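Local coordinates for protein beta-L-arabinobiosidase (Bacteroides thetaiotaomicron, PDB 5MQR) that probably hydrolyses glycosidic linkages of arabinofuranosyl units in plant pectin, as a multidomain enzyme of a gut bacterium, at residues R884-Y889 with A952-A957. Residues are numbered along the deposited sequence; the frame is centred on the assembly and turned at random.
Sequences REAIGY and AQTLTA
The 3-10 turn 886-889 comes up against helix 948-964 with Y889 and T954 closest in backbone, their CA atoms 5.9 Å apart, and the Y889 carbonyl O lies 3.4 Å from A957 CB. T954 supplies two branches to the interface. With OG1 turned beside the backbone N (chi1 -57°), the methyl falls anti to that N, and CG2 comes to 3.9 Å from Y889 CD2, approaching the ring obliquely. The hydroxyl OG1 of T954 sits 4.0 Å from A886 CB and is joined to the turn through a bridging water, which donates to T954 OG1 at 2.8 Å and to A886 O at 2.9 Å; T954 OG1 also bonds A950 O, within its own helix. Both segments belong to the MGH1-like glycoside hydrolase domain, consistent with the (alpha/alpha)6 barrel of six-hairpin glycosidases; here a helix packs on the loop that follows strand 871-872 and leads into helix 890-893. The turn is closed by Y889 N bonding A886 O at 3.0 Å, so the carbonyl that accepts from the water is also used by the backbone. The Y889 ring also stacks with W907 and meets F871 edge-to-face, while its OH bonds A906 O, which ties down the far end of the ring.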
ATOM      1  N   ARG A 884     -24.060  39.189  13.381  1.00 31.15           N
ATOM      2  CA  ARG A 884     -23.051  38.241  12.959  1.00 30.56           C
ATOM      3  C   ARG A 884     -23.711  37.248  12.003  1.00 29.72           C
ATOM      4  O   ARG A 884     -24.683  36.555  12.381  1.00 29.69           O
ATOM      5  CB  ARG A 884     -22.455  37.495  14.145  1.00 30.69           C
ATOM      6  CG  ARG A 884     -21.783  38.362  15.198  1.00 31.52           C
ATOM      7  CD  ARG A 884     -21.105  37.458  16.210  1.00 31.65           C
ATOM      8  NE  ARG A 884     -20.447  38.175  17.299  1.00 32.74           N
ATOM      9  CZ  ARG A 884     -21.060  38.749  18.336  1.00 33.09           C
ATOM     10  NH1 ARG A 884     -22.388  38.734  18.454  1.00 33.45           N
ATOM     11  NH2 ARG A 884     -20.329  39.361  19.258  1.00 33.71           N
ATOM     12  N   GLU A 885     -23.197  37.196  10.778  1.00 28.75           N
ATOM     13  CA  GLU A 885     -23.715  36.288   9.742  1.00 28.10           C
ATOM     14  C   GLU A 885     -22.597  35.397   9.226  1.00 26.74           C
ATOM     15  O   GLU A 885     -21.428  35.684   9.428  1.00 26.20           O
ATOM     16  CB  GLU A 885     -24.342  37.084   8.586  1.00 28.54           C
ATOM     17  CG  GLU A 885     -25.565  37.902   8.986  1.00 29.90           C
ATOM     18  CD  GLU A 885     -26.035  38.857   7.899  1.00 30.49           C
ATOM     19  OE1 GLU A 885     -25.227  39.672   7.387  1.00 31.34           O
ATOM     20  OE2 GLU A 885     -27.231  38.791   7.550  1.00 30.94           O
ATOM     21  N   ALA A 886     -22.965  34.335   8.525  1.00 25.82           N
ATOM     22  CA  ALA A 886     -21.968  33.442   7.931  1.00 25.55           C
ATOM     23  C   ALA A 886     -21.082  34.193   6.938  1.00 25.57           C
ATOM     24  O   ALA A 886     -19.902  33.829   6.774  1.00 24.58           O
ATOM     25  CB  ALA A 886     -22.637  32.258   7.238  1.00 24.88           C
ATOM     26  N   ILE A 887     -21.650  35.233   6.296  1.00 25.90           N
ATOM     27  CA  ILE A 887     -20.890  36.029   5.340  1.00 26.45           C
ATOM     28  C   ILE A 887     -19.677  36.698   5.979  1.00 26.53           C
ATOM     29  O   ILE A 887     -18.740  37.012   5.287  1.00 26.68           O
ATOM     30  CB  ILE A 887     -21.724  37.077   4.559  1.00 27.05           C
ATOM     31  CG1 ILE A 887     -22.369  38.117   5.485  1.00 27.70           C
ATOM     32  CG2 ILE A 887     -22.755  36.376   3.693  1.00 26.87           C
ATOM     33  CD1 ILE A 887     -22.904  39.346   4.748  1.00 28.16           C
ATOM     34  N   GLY A 888     -19.694  36.893   7.293  1.00 26.83           N
ATOM     35  CA  GLY A 888     -18.539  37.438   8.014  1.00 27.11           C
ATOM     36  C   GLY A 888     -17.288  36.564   8.032  1.00 26.58           C
ATOM     37  O   GLY A 888     -16.213  37.038   8.433  1.00 26.94           O
ATOM     38  N   TYR A 889     -17.425  35.288   7.649  1.00 25.27           N
ATOM     39  CA  TYR A 889     -16.280  34.412   7.505  1.00 24.54           C
ATOM     40  C   TYR A 889     -15.666  34.437   6.110  1.00 24.04           C
ATOM     41  O   TYR A 889     -14.548  33.986   5.958  1.00 23.78           O
ATOM     42  CB  TYR A 889     -16.622  32.979   7.912  1.00 24.09           C
ATOM     43  CG  TYR A 889     -16.904  32.812   9.397  1.00 24.30           C
ATOM     44  CD1 TYR A 889     -15.962  33.173  10.371  1.00 24.66           C
ATOM     45  CD2 TYR A 889     -18.115  32.273   9.830  1.00 24.17           C
ATOM     46  CE1 TYR A 889     -16.249  33.019  11.727  1.00 24.97           C
ATOM     47  CE2 TYR A 889     -18.402  32.115  11.173  1.00 24.28           C
ATOM     48  CZ  TYR A 889     -17.486  32.493  12.116  1.00 24.67           C
ATOM     49  OH  TYR A 889     -17.828  32.308  13.433  1.00 25.02           O
ATOM     50  N   ALA A 952     -20.381  25.728   2.738  1.00 21.16           N
ATOM     51  CA  ALA A 952     -19.201  25.497   1.915  1.00 21.28           C
ATOM     52  C   ALA A 952     -18.220  26.667   1.948  1.00 21.74           C
ATOM     53  O   ALA A 952     -16.981  26.456   2.028  1.00 21.61           O
ATOM     54  CB  ALA A 952     -19.605  25.179   0.482  1.00 20.88           C
ATOM     55  N   GLN A 953     -18.757  27.881   1.854  1.00 21.85           N
ATOM     56  CA  GLN A 953     -17.935  29.072   2.032  1.00 22.77           C
ATOM     57  C   GLN A 953     -17.257  29.065   3.416  1.00 23.26           C
ATOM     58  O   GLN A 953     -16.031  29.251   3.522  1.00 23.73           O
ATOM     59  CB  GLN A 953     -18.757  30.347   1.871  1.00 22.94           C
ATOM     60  CG  GLN A 953     -19.136  30.611   0.434  1.00 23.36           C
ATOM     61  CD  GLN A 953     -19.898  31.908   0.277  1.00 23.91           C
ATOM     62  OE1 GLN A 953     -20.934  32.118   0.921  1.00 23.64           O
ATOM     63  NE2 GLN A 953     -19.378  32.804  -0.580  1.00 24.56           N
ATOM     64  N   THR A 954     -18.068  28.887   4.459  1.00 22.97           N
ATOM     65  CA  THR A 954     -17.566  28.870   5.821  1.00 23.14           C
ATOM     66  C   THR A 954     -16.477  27.789   6.053  1.00 22.52           C
ATOM     67  O   THR A 954     -15.435  28.057   6.658  1.00 22.43           O
ATOM     68  CB  THR A 954     -18.723  28.657   6.798  1.00 23.59           C
ATOM     69  OG1 THR A 954     -19.709  29.679   6.602  1.00 24.20           O
ATOM     70  CG2 THR A 954     -18.219  28.658   8.267  1.00 23.86           C
ATOM     71  N   LEU A 955     -16.729  26.583   5.564  1.00 22.12           N
ATOM     72  CA  LEU A 955     -15.783  25.475   5.729  1.00 21.86           C
ATOM     73  C   LEU A 955     -14.490  25.674   4.944  1.00 21.64           C
ATOM     74  O   LEU A 955     -13.428  25.272   5.394  1.00 21.06           O
ATOM     75  CB  LEU A 955     -16.455  24.148   5.378  1.00 21.42           C
ATOM     76  CG  LEU A 955     -17.446  23.685   6.448  1.00 21.70           C
ATOM     77  CD1 LEU A 955     -18.453  22.684   5.890  1.00 21.47           C
ATOM     78  CD2 LEU A 955     -16.751  23.082   7.661  1.00 21.90           C
ATOM     79  N   THR A 956     -14.588  26.312   3.782  1.00 22.20           N
ATOM     80  CA  THR A 956     -13.432  26.600   2.942  1.00 22.49           C
ATOM     81  C   THR A 956     -12.567  27.598   3.665  1.00 23.21           C
ATOM     82  O   THR A 956     -11.369  27.427   3.797  1.00 22.70           O
ATOM     83  CB  THR A 956     -13.879  27.132   1.561  1.00 22.62           C
ATOM     84  OG1 THR A 956     -14.580  26.090   0.875  1.00 22.12           O
ATOM     85  CG2 THR A 956     -12.682  27.576   0.695  1.00 22.91           C
ATOM     86  N   ALA A 957     -13.224  28.659   4.148  1.00 24.69           N
ATOM     87  CA  ALA A 957     -12.598  29.696   4.961  1.00 24.28           C
ATOM     88  C   ALA A 957     -11.981  29.156   6.249  1.00 24.37           C
ATOM     89  O   ALA A 957     -10.884  29.568   6.629  1.00 24.11           O
ATOM     90  CB  ALA A 957     -13.636  30.759   5.282  1.00 24.97           C
TER
HETATM   91  O   HOH W   1     -19.321  31.824   4.807  1.00 23.84           O